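Local coordinates for protein putative TetR-family transcriptional regulator (Syntrophomonas wolfei subsp. wolfei, PDB 3LWJ) that probably binds DNA as a dimeric transcriptional regulator of the TetR family, through a predicted helix-turn-helix motif, at residues R36-L41 against G47-Y52; R137-G142 against S154-S159; L161-F166 against L187-T192. One frame throughout, in Å; residues are numbered along the deposited sequence.

Contact 1: residues R36-L41 against G47-Y52; sequences RDIIAL and GTFYNY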
loop_
_atom_site.group_PDB
_atom_site.type_symbol
_atom_site.label_atom_id
_atom_site.label_comp_id
_atom_site.label_asym_id
_atom_site.label_seq_id
_atom_site.Cartn_x
_atom_site.Cartn_y
_atom_site.Cartn_z
ATOM N N ARG A 36 -13.278 -26.787 6.172
ATOM C CA ARG A 36 -14.594 -27.422 6.378
ATOM C C ARG A 36 -15.737 -26.684 5.666
ATOM O O ARG A 36 -16.523 -27.308 4.956
ATOM C CB ARG A 36 -14.909 -27.532 7.875
ATOM N N ASP A 37 -15.831 -25.366 5.881
ATOM C CA ASP A 37 -16.861 -24.503 5.265
ATOM C C ASP A 37 -16.782 -24.561 3.753
ATOM O O ASP A 37 -17.800 -24.670 3.070
ATOM C CB ASP A 37 -16.680 -23.020 5.670
ATOM C CG ASP A 37 -16.704 -22.800 7.187
ATOM O OD1 ASP A 37 -17.281 -23.664 7.900
ATOM O OD2 ASP A 37 -16.143 -21.768 7.659
ATOM N N ILE A 38 -15.555 -24.456 3.242
ATOM C CA ILE A 38 -15.305 -24.487 1.810
ATOM C C ILE A 38 -15.651 -25.840 1.203
ATOM O O ILE A 38 -16.351 -25.882 0.193
ATOM C CB ILE A 38 -13.840 -24.175 1.486
ATOM C CG1 ILE A 38 -13.479 -22.757 1.966
ATOM C CG2 ILE A 38 -13.606 -24.375 -0.025
ATOM C CD1 ILE A 38 -11.954 -22.417 1.910
ATOM N N ILE A 39 -15.185 -26.937 1.821
ATOM C CA ILE A 39 -15.505 -28.288 1.320
ATOM C C ILE A 39 -17.032 -28.485 1.326
ATOM O O ILE A 39 -17.586 -28.883 0.314
ATOM C CB ILE A 39 -14.731 -29.480 2.045
ATOM C CG1 ILE A 39 -15.112 -29.624 3.518
ATOM C CG2 ILE A 39 -13.211 -29.337 1.922
ATOM C CD1 ILE A 39 -14.626 -30.913 4.168
ATOM N N ALA A 40 -17.710 -28.122 2.421
ATOM C CA ALA A 40 -19.180 -28.207 2.511
ATOM C C ALA A 40 -19.904 -27.390 1.434
ATOM O O ALA A 40 -20.802 -27.888 0.783
ATOM C CB ALA A 40 -19.670 -27.808 3.907
ATOM N N LEU A 41 -19.514 -26.140 1.235
ATOM C CA LEU A 41 -20.159 -25.296 0.212
ATOM C C LEU A 41 -19.764 -25.688 -1.232
ATOM O O LEU A 41 -20.532 -25.476 -2.171
ATOM C CB LEU A 41 -19.814 -23.826 0.454
ATOM C CG LEU A 41 -20.636 -22.764 -0.285
ATOM C CD1 LEU A 41 -22.047 -22.658 0.327
ATOM C CD2 LEU A 41 -19.886 -21.430 -0.240
ATOM N N GLY A 47 -11.909 -35.861 0.324
ATOM C CA GLY A 47 -10.854 -36.547 -0.441
ATOM C C GLY A 47 -10.456 -35.915 -1.777
ATOM O O GLY A 47 -9.263 -35.817 -2.077
ATOM N N THR A 48 -11.440 -35.500 -2.586
ATOM C CA THR A 48 -11.174 -34.815 -3.875
ATOM C C THR A 48 -10.594 -33.411 -3.678
ATOM O O THR A 48 -9.686 -32.991 -4.407
ATOM C CB THR A 48 -12.450 -34.642 -4.726
ATOM O OG1 THR A 48 -13.171 -35.878 -4.770
ATOM C CG2 THR A 48 -12.090 -34.196 -6.140
ATOM N N PHE A 49 -11.150 -32.679 -2.717
ATOM C CA PHE A 49 -10.606 -31.374 -2.340
ATOM C C PHE A 49 -9.072 -31.432 -2.189
ATOM O O PHE A 49 -8.356 -30.558 -2.698
ATOM C CB PHE A 49 -11.239 -30.882 -1.033
ATOM C CG PHE A 49 -10.683 -29.574 -0.555
ATOM C CD1 PHE A 49 -11.223 -28.378 -1.002
ATOM C CD2 PHE A 49 -9.604 -29.542 0.329
ATOM C CE1 PHE A 49 -10.706 -27.166 -0.574
ATOM C CE2 PHE A 49 -9.071 -28.325 0.769
ATOM C CZ PHE A 49 -9.624 -27.134 0.314
ATOM N N TYR A 50 -8.586 -32.466 -1.496
ATOM C CA TYR A 50 -7.151 -32.625 -1.226
ATOM C C TYR A 50 -6.288 -33.046 -2.435
ATOM O O TYR A 50 -5.050 -32.974 -2.369
ATOM C CB TYR A 50 -6.932 -33.597 -0.066
ATOM C CG TYR A 50 -7.236 -33.008 1.293
ATOM C CD1 TYR A 50 -6.441 -31.995 1.827
ATOM C CD2 TYR A 50 -8.296 -33.490 2.060
ATOM C CE1 TYR A 50 -6.711 -31.464 3.076
ATOM C CE2 TYR A 50 -8.567 -32.968 3.313
ATOM C CZ TYR A 50 -7.774 -31.959 3.813
ATOM O OH TYR A 50 -8.047 -31.445 5.054
ATOM N N ASN A 51 -6.929 -33.474 -3.525
ATOM C CA ASN A 51 -6.230 -33.663 -4.795
ATOM C C ASN A 51 -5.766 -32.325 -5.347
ATOM O O ASN A 51 -4.805 -32.288 -6.105
ATOM C CB ASN A 51 -7.111 -34.383 -5.839
ATOM C CG ASN A 51 -7.332 -35.860 -5.518
ATOM O OD1 ASN A 51 -6.535 -36.489 -4.817
ATOM N ND2 ASN A 51 -8.413 -36.424 -6.053
ATOM N N TYR A 52 -6.445 -31.241 -4.949
ATOM C CA TYR A 52 -6.141 -29.866 -5.407
ATOM C C TYR A 52 -5.430 -28.974 -4.354
ATOM O O TYR A 52 -4.481 -28.246 -4.688
ATOM C CB TYR A 52 -7.437 -29.151 -5.865
ATOM C CG TYR A 52 -8.235 -29.896 -6.920
ATOM C CD1 TYR A 52 -7.981 -29.720 -8.286
ATOM C CD2 TYR A 52 -9.249 -30.777 -6.546
ATOM C CE1 TYR A 52 -8.713 -30.414 -9.245
ATOM C CE2 TYR A 52 -9.981 -31.475 -7.487
ATOM C CZ TYR A 52 -9.712 -31.293 -8.831
ATOM O OH TYR A 52 -10.462 -31.987 -9.742
#

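Contact 2: residues R137-G142 against S154-S159; sequences RNIEYG and SPIAHS. With EDO (1,2-ethanediol), chain B.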
loop_
_atom_site.group_PDB
_atom_site.type_symbol
_atom_site.label_atom_id
_atom_site.label_comp_id
_atom_site.label_asym_id
_atom_site.label_seq_id
_atom_site.Cartn_x
_atom_site.Cartn_y
_atom_site.Cartn_z
ATOM N N ARG A 137 10.931 -6.161 -16.262
ATOM C CA ARG A 137 11.329 -6.573 -17.632
ATOM C C ARG A 137 10.885 -5.491 -18.596
ATOM O O ARG A 137 11.649 -5.081 -19.438
ATOM C CB ARG A 137 10.685 -7.885 -18.093
ATOM C CG ARG A 137 10.903 -9.140 -17.238
ATOM C CD ARG A 137 12.346 -9.575 -17.156
ATOM N NE ARG A 137 13.071 -8.802 -16.140
ATOM C CZ ARG A 137 13.121 -9.082 -14.834
ATOM N NH1 ARG A 137 12.473 -10.128 -14.320
ATOM N NH2 ARG A 137 13.841 -8.294 -14.033
ATOM N N ASN A 138 9.649 -5.016 -18.451
ATOM C CA ASN A 138 9.118 -4.014 -19.380
ATOM C C ASN A 138 9.802 -2.671 -19.266
ATOM O O ASN A 138 10.022 -2.029 -20.285
ATOM C CB ASN A 138 7.618 -3.836 -19.213
ATOM C CG ASN A 138 6.848 -5.162 -19.336
ATOM O OD1 ASN A 138 5.861 -5.379 -18.636
ATOM N ND2 ASN A 138 7.308 -6.041 -20.211
ATOM N N ILE A 139 10.167 -2.252 -18.043
ATOM C CA ILE A 139 10.945 -1.021 -17.884
ATOM C C ILE A 139 12.348 -1.185 -18.506
ATOM O O ILE A 139 12.849 -0.285 -19.167
ATOM C CB ILE A 139 11.069 -0.611 -16.420
ATOM C CG1 ILE A 139 9.686 -0.152 -15.908
ATOM C CG2 ILE A 139 12.087 0.512 -16.282
ATOM C CD1 ILE A 139 9.450 -0.382 -14.440
ATOM N N GLU A 140 12.955 -2.344 -18.292
ATOM C CA GLU A 140 14.277 -2.634 -18.823
ATOM C C GLU A 140 14.304 -2.511 -20.344
ATOM O O GLU A 140 15.182 -1.834 -20.915
ATOM C CB GLU A 140 14.723 -4.016 -18.377
ATOM C CG GLU A 140 15.080 -4.089 -16.915
ATOM C CD GLU A 140 15.396 -5.510 -16.508
ATOM O OE1 GLU A 140 16.033 -6.178 -17.335
ATOM O OE2 GLU A 140 14.992 -5.981 -15.417
ATOM N N TYR A 141 13.311 -3.126 -20.983
ATOM C CA TYR A 141 13.149 -3.041 -22.422
ATOM C C TYR A 141 13.116 -1.576 -22.873
ATOM O O TYR A 141 13.823 -1.192 -23.808
ATOM C CB TYR A 141 11.892 -3.806 -22.864
ATOM C CG TYR A 141 11.724 -3.925 -24.355
ATOM C CD1 TYR A 141 12.477 -4.837 -25.090
ATOM C CD2 TYR A 141 10.797 -3.135 -25.029
ATOM C CE1 TYR A 141 12.317 -4.950 -26.491
ATOM C CE2 TYR A 141 10.619 -3.241 -26.403
ATOM C CZ TYR A 141 11.388 -4.139 -27.129
ATOM O OH TYR A 141 11.207 -4.211 -28.476
ATOM N N GLY A 142 12.340 -0.745 -22.184
ATOM C CA GLY A 142 12.247 0.674 -22.550
ATOM C C GLY A 142 13.553 1.447 -22.404
ATOM O O GLY A 142 13.779 2.434 -23.136
ATOM N N SER A 154 13.989 -1.330 -10.006
ATOM C CA SER A 154 13.164 -1.844 -8.921
ATOM C C SER A 154 12.326 -0.772 -8.208
ATOM O O SER A 154 11.149 -0.998 -7.973
ATOM C CB SER A 154 13.997 -2.626 -7.908
ATOM O OG SER A 154 13.168 -3.019 -6.845
ATOM N N PRO A 155 12.903 0.405 -7.901
ATOM C CA PRO A 155 12.053 1.486 -7.344
ATOM C C PRO A 155 10.886 1.895 -8.241
ATOM O O PRO A 155 9.781 2.221 -7.750
ATOM C CB PRO A 155 13.015 2.665 -7.195
ATOM C CG PRO A 155 14.451 2.028 -7.176
ATOM C CD PRO A 155 14.306 0.825 -8.074
ATOM N N ILE A 156 11.095 1.899 -9.548
ATOM C CA ILE A 156 9.985 2.212 -10.453
ATOM C C ILE A 156 8.895 1.137 -10.448
ATOM O O ILE A 156 7.704 1.462 -10.409
ATOM C CB ILE A 156 10.432 2.499 -11.900
ATOM C CG1 ILE A 156 11.556 3.566 -11.950
ATOM C CG2 ILE A 156 9.245 2.957 -12.724
ATOM C CD1 ILE A 156 11.346 4.763 -11.102
ATOM N N ALA A 157 9.279 -0.127 -10.434
ATOM C CA ALA A 157 8.316 -1.244 -10.446
ATOM C C ALA A 157 7.527 -1.237 -9.139
ATOM O O ALA A 157 6.294 -1.365 -9.128
ATOM C CB ALA A 157 9.061 -2.558 -10.657
ATOM N N HIS A 158 8.238 -1.003 -8.035
ATOM C CA HIS A 158 7.597 -0.851 -6.743
ATOM C C HIS A 158 6.641 0.347 -6.708
ATOM O O HIS A 158 5.536 0.241 -6.167
ATOM C CB HIS A 158 8.639 -0.729 -5.618
ATOM C CG HIS A 158 9.240 -2.031 -5.208
ATOM N ND1 HIS A 158 10.359 -2.563 -5.812
ATOM C CD2 HIS A 158 8.892 -2.898 -4.228
ATOM C CE1 HIS A 158 10.684 -3.695 -5.211
ATOM N NE2 HIS A 158 9.802 -3.928 -4.254
ATOM N N SER A 159 7.006 1.470 -7.333
ATOM C CA SER A 159 6.092 2.611 -7.340
ATOM C C SER A 159 4.826 2.369 -8.117
ATOM O O SER A 159 3.744 2.834 -7.697
ATOM C CB SER A 159 6.797 3.891 -7.826
ATOM O OG SER A 159 6.999 3.939 -9.226
HETATM C C1 EDO B . 5.375 -2.793 -16.784
HETATM O O1 EDO B . 4.400 -3.397 -17.676
HETATM C C2 EDO B . 5.228 -1.326 -16.369
HETATM O O2 EDO B . 5.329 -0.369 -17.441
#

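Contact 3: residues L161-F166 against L187-T192; sequences LAIEKF and LSFHKT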
loop_
_atom_site.group_PDB
_atom_site.type_symbol
_atom_site.label_atom_id
_atom_site.label_comp_id
_atom_site.label_asym_id
_atom_site.label_seq_id
_atom_site.Cartn_x
_atom_site.Cartn_y
_atom_site.Cartn_z
ATOM N N LEU A 161 3.433 -0.713 -8.643
ATOM C CA LEU A 161 2.673 -1.614 -7.812
ATOM C C LEU A 161 2.038 -0.885 -6.646
ATOM O O LEU A 161 0.858 -1.075 -6.378
ATOM C CB LEU A 161 3.507 -2.795 -7.300
ATOM C CG LEU A 161 2.694 -3.894 -6.573
ATOM C CD1 LEU A 161 1.472 -4.302 -7.361
ATOM C CD2 LEU A 161 3.553 -5.115 -6.276
ATOM N N ALA A 162 2.810 -0.031 -5.978
ATOM C CA ALA A 162 2.316 0.668 -4.779
ATOM C C ALA A 162 1.103 1.543 -5.062
ATOM O O ALA A 162 0.106 1.527 -4.306
ATOM C CB ALA A 162 3.456 1.481 -4.100
ATOM N N ILE A 163 1.159 2.358 -6.104
ATOM C CA ILE A 163 0.030 3.245 -6.405
ATOM C C ILE A 163 -1.189 2.432 -6.835
ATOM O O ILE A 163 -2.364 2.789 -6.566
ATOM C CB ILE A 163 0.393 4.369 -7.421
ATOM C CG1 ILE A 163 -0.660 5.486 -7.453
ATOM C CG2 ILE A 163 0.578 3.844 -8.821
ATOM C CD1 ILE A 163 -1.173 5.928 -6.134
ATOM N N GLU A 164 -0.933 1.355 -7.550
ATOM C CA GLU A 164 -2.028 0.478 -7.964
ATOM C C GLU A 164 -2.663 -0.147 -6.718
ATOM O O GLU A 164 -3.863 -0.158 -6.578
ATOM C CB GLU A 164 -1.525 -0.596 -8.926
ATOM C CG GLU A 164 -1.200 -0.046 -10.306
ATOM C CD GLU A 164 -0.675 -1.078 -11.261
ATOM O OE1 GLU A 164 -0.192 -2.125 -10.801
ATOM O OE2 GLU A 164 -0.710 -0.814 -12.476
ATOM N N LYS A 165 -1.849 -0.639 -5.785
ATOM C CA LYS A 165 -2.387 -1.247 -4.582
ATOM C C LYS A 165 -3.179 -0.216 -3.765
ATOM O O LYS A 165 -4.237 -0.499 -3.205
ATOM C CB LYS A 165 -1.247 -1.684 -3.645
ATOM C CG LYS A 165 -0.713 -3.043 -3.677
ATOM C CD LYS A 165 0.487 -3.126 -2.665
ATOM C CE LYS A 165 0.044 -3.512 -1.248
ATOM N NZ LYS A 165 -0.283 -5.004 -1.109
ATOM N N PHE A 166 -2.578 0.935 -3.564
ATOM C CA PHE A 166 -3.171 1.976 -2.701
ATOM C C PHE A 166 -4.470 2.543 -3.287
ATOM O O PHE A 166 -5.434 2.715 -2.576
ATOM C CB PHE A 166 -2.218 3.132 -2.476
ATOM C CG PHE A 166 -2.703 4.136 -1.425
ATOM C CD1 PHE A 166 -3.254 3.702 -0.239
ATOM C CD2 PHE A 166 -2.552 5.489 -1.620
ATOM C CE1 PHE A 166 -3.670 4.583 0.751
ATOM C CE2 PHE A 166 -2.968 6.397 -0.640
ATOM C CZ PHE A 166 -3.529 5.930 0.557
ATOM N N LEU A 187 -3.523 6.817 -13.997
ATOM C CA LEU A 187 -3.012 7.253 -15.314
ATOM C C LEU A 187 -2.331 8.601 -15.233
ATOM O O LEU A 187 -1.318 8.836 -15.869
ATOM C CB LEU A 187 -4.144 7.341 -16.347
ATOM C CG LEU A 187 -4.936 6.061 -16.582
ATOM C CD1 LEU A 187 -6.106 6.343 -17.595
ATOM C CD2 LEU A 187 -4.030 4.944 -17.003
ATOM N N SER A 188 -2.887 9.487 -14.433
ATOM C CA SER A 188 -2.286 10.807 -14.272
ATOM C C SER A 188 -0.919 10.681 -13.665
ATOM O O SER A 188 0.008 11.295 -14.146
ATOM C CB SER A 188 -3.137 11.711 -13.386
ATOM O OG SER A 188 -2.532 13.002 -13.298
ATOM N N PHE A 189 -0.782 9.881 -12.590
ATOM C CA PHE A 189 0.537 9.706 -11.999
ATOM C C PHE A 189 1.589 9.158 -12.996
ATOM O O PHE A 189 2.776 9.621 -13.029
ATOM C CB PHE A 189 0.471 8.760 -10.785
ATOM C CG PHE A 189 1.796 8.130 -10.473
ATOM C CD1 PHE A 189 2.793 8.883 -9.888
ATOM C CD2 PHE A 189 2.081 6.822 -10.839
ATOM C CE1 PHE A 189 4.035 8.331 -9.643
ATOM C CE2 PHE A 189 3.318 6.248 -10.544
ATOM C CZ PHE A 189 4.290 6.996 -9.965
ATOM N N HIS A 190 1.212 8.141 -13.772
ATOM C CA HIS A 190 2.171 7.544 -14.738
ATOM C C HIS A 190 2.563 8.518 -15.845
ATOM O O HIS A 190 3.727 8.542 -16.281
ATOM C CB HIS A 190 1.651 6.231 -15.309
ATOM C CG HIS A 190 1.662 5.123 -14.312
ATOM N ND1 HIS A 190 0.586 4.854 -13.494
ATOM C CD2 HIS A 190 2.624 4.244 -13.967
ATOM C CE1 HIS A 190 0.881 3.840 -12.704
ATOM N NE2 HIS A 190 2.111 3.453 -12.967
ATOM N N LYS A 191 1.624 9.391 -16.232
ATOM C CA LYS A 191 1.921 10.467 -17.174
ATOM C C LYS A 191 2.981 11.406 -16.612
ATOM O O LYS A 191 3.989 11.688 -17.267
ATOM C CB LYS A 191 0.670 11.250 -17.571
ATOM C CG LYS A 191 0.974 12.544 -18.416
ATOM C CD LYS A 191 -0.119 13.652 -18.274
ATOM C CE LYS A 191 -0.268 14.225 -16.829
ATOM N NZ LYS A 191 0.928 14.943 -16.284
ATOM N N THR A 192 2.746 11.887 -15.405
ATOM C CA THR A 192 3.721 12.765 -14.753
ATOM C C THR A 192 5.070 12.082 -14.528
ATOM O O THR A 192 6.129 12.707 -14.686
ATOM C CB THR A 192 3.210 13.268 -13.424
ATOM O OG1 THR A 192 1.996 14.001 -13.632
ATOM C CG2 THR A 192 4.207 14.182 -12.768
#

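Contact 1: residues R36-L41 against G47-Y52
Phe49 packs against Ile38 and Ile39 in a small apolar contact between the two helices of the predicted helix-turn-helix motif, helix 35-42 and helix 46-52, the part of a TetR-family regulator expected to meet DNA. The backbones come close here, with the CA atoms of Ile39 and Phe49 6.8 Å apart. Phe49 reaches across because its CG stands anti to the backbone N (chi1 177°), which sends the ring off its own helix toward helix 35-42. Ile39 meets it with a single methyl: CG2 lies over one face of the ring in a CH-pi contact, 3.8 Å from the centroid and 22° off the ring normal. Ile38, one residue earlier, brings its CG2 obliquely to the far part of the same ring, at 4.1 Å from Phe49 CE1. The core continues beyond the two helices, since Ile17 of helix 10-28 and Ile59 of helix 56-79 also touch Phe49, and Ile59 touches Ile38 as well. With an alanine here instead of Phe49, the Ile38 and Ile39 methyls would probably lose their common partner, leaving a gap between the two helices. The Ile39 methyl sits off the middle of the ring, toward its attached end, so that its shortest approach is 3.5 Å, from Ile39 CG2 to Phe49 CG.

Contact 2: residues R137-G142 against S154-S159
Ile139 extends from helix 118-144 to helix 153-173 and makes the tight part of this contact almost alone, with the end of its side chain. Its CD1 lies 3.8 Å from Ile156 CG2, the two isoleucines crossing at a slant. The same methyl comes within 4.0 Å of the backbone N of Ala157 and sits more loosely, 4.4 Å away, against Ala157 CB. In Ile139, CG1 stands anti to the carbonyl carbon (chi1 -69°) and CD1 continues outward from it, so the longer branch rather than CG2 spans the distance. Ile156 answers with its short branch, while its CG1 arm turns away from helix 118-144. All three residues are buried, and the packing between the two segments is apolar.

The flanks of helix 118-144 are looser and polar. On one, Arg137 and Glu140, one turn apart, form a salt bridge: Arg137 NH2 meets the syn side of Glu140 OE2 at 2.9 Å, nearly in the guanidinium plane, and NE adds a weak bond to the same oxygen. On the other, Asn138 OD1 accepts a hydrogen bond of 2.6 Å from O1 of a 1,2-ethanediol molecule, probably left from crystallisation.

On helix 153-173, His158 ND1 donates to Ser154 O at 2.8 Å from above the carbonyl plane, an oxygen that also takes the backbone N-H of His158. This fixes the turn of the imidazole, whose NE2 is hydrogen-bonded to Lys170 of the second subunit. This all-helical C-terminal region carries, as in TetR-family regulators, the dimer interface, to which Ile156 and His158 contribute. Val153 and Ile160 of helix 153-173 extend the packing round Ile139. Leu132, Tyr135 and Ser136 of helix 118-144 pack on Ala157, and Ile156 rests on Thr192 of the second subunit's helix 179-195.

Contact 3: residues L161-F166 against L187-T192
Ile163 sets one methyl against two rings, Phe189 and His190, where helix 153-173 packs on helix 179-195, the last two helices of this all-helical TetR-family subunit. In TetR-family proteins such a pair commonly packs on its counterpart in the partner subunit to build the dimer interface. The CG2 of Ile163 lies 3.9 Å from Phe189 CD2 and equally far, 3.9 Å, from His190 CE1, approaching both rings obliquely. That methyl occupies the position between the backbone N and the carbonyl carbon, while CG1 is anti to N (chi1 -165°). The Ile163 side chain lies alongside both ring-bearing side chains, pointing the opposite way to each. The nearest CA atoms, of Ile163 and Phe189, are 8.6 Å apart, a span the side chains fill.

The next shell holds the rings in place. His190 ND1 is hydrogen-bonded to Val186 O, one turn earlier on the same helix, which fixes the rotation of the imidazole. Phe189 is directed across by its CG, anti to the backbone N. Glu164 leans in beside the contact; its OE2 is 5.1 Å from His190 NE2, too far for a direct bond. Lys93 of helix 85-102 touches both Glu164 and His190.

Further out lies the second subunit: its Ser159 packs on Phe189 and its Pro155 on Ser188. Phe189 thus serves both the contact within the chain and the dimer interface. Between the two rings themselves, Phe189 CD2 stands over the centre of the His190 imidazole, 3.6 Å above its plane.

In the fold
Contact 1 belongs to the predicted DNA-binding end, while contacts 2 and 3 lie across the chain's centre from it: centre to centre, contact 1 is about 40 Å from contact 2 and about 39 Å from contact 3. Nearest atoms are still about 27 and about 21 Å away, so the two ends do not touch and are joined through intervening helices. Contacts 2 and 3 are neighbours, about 13 Å apart between centres, and share helix 153-173, which packs on helix 118-144 at one and on helix 179-195 at the other. They touch at Ser159 OG and Phe189 CZ, 4.2 Å apart, and both border the second subunit.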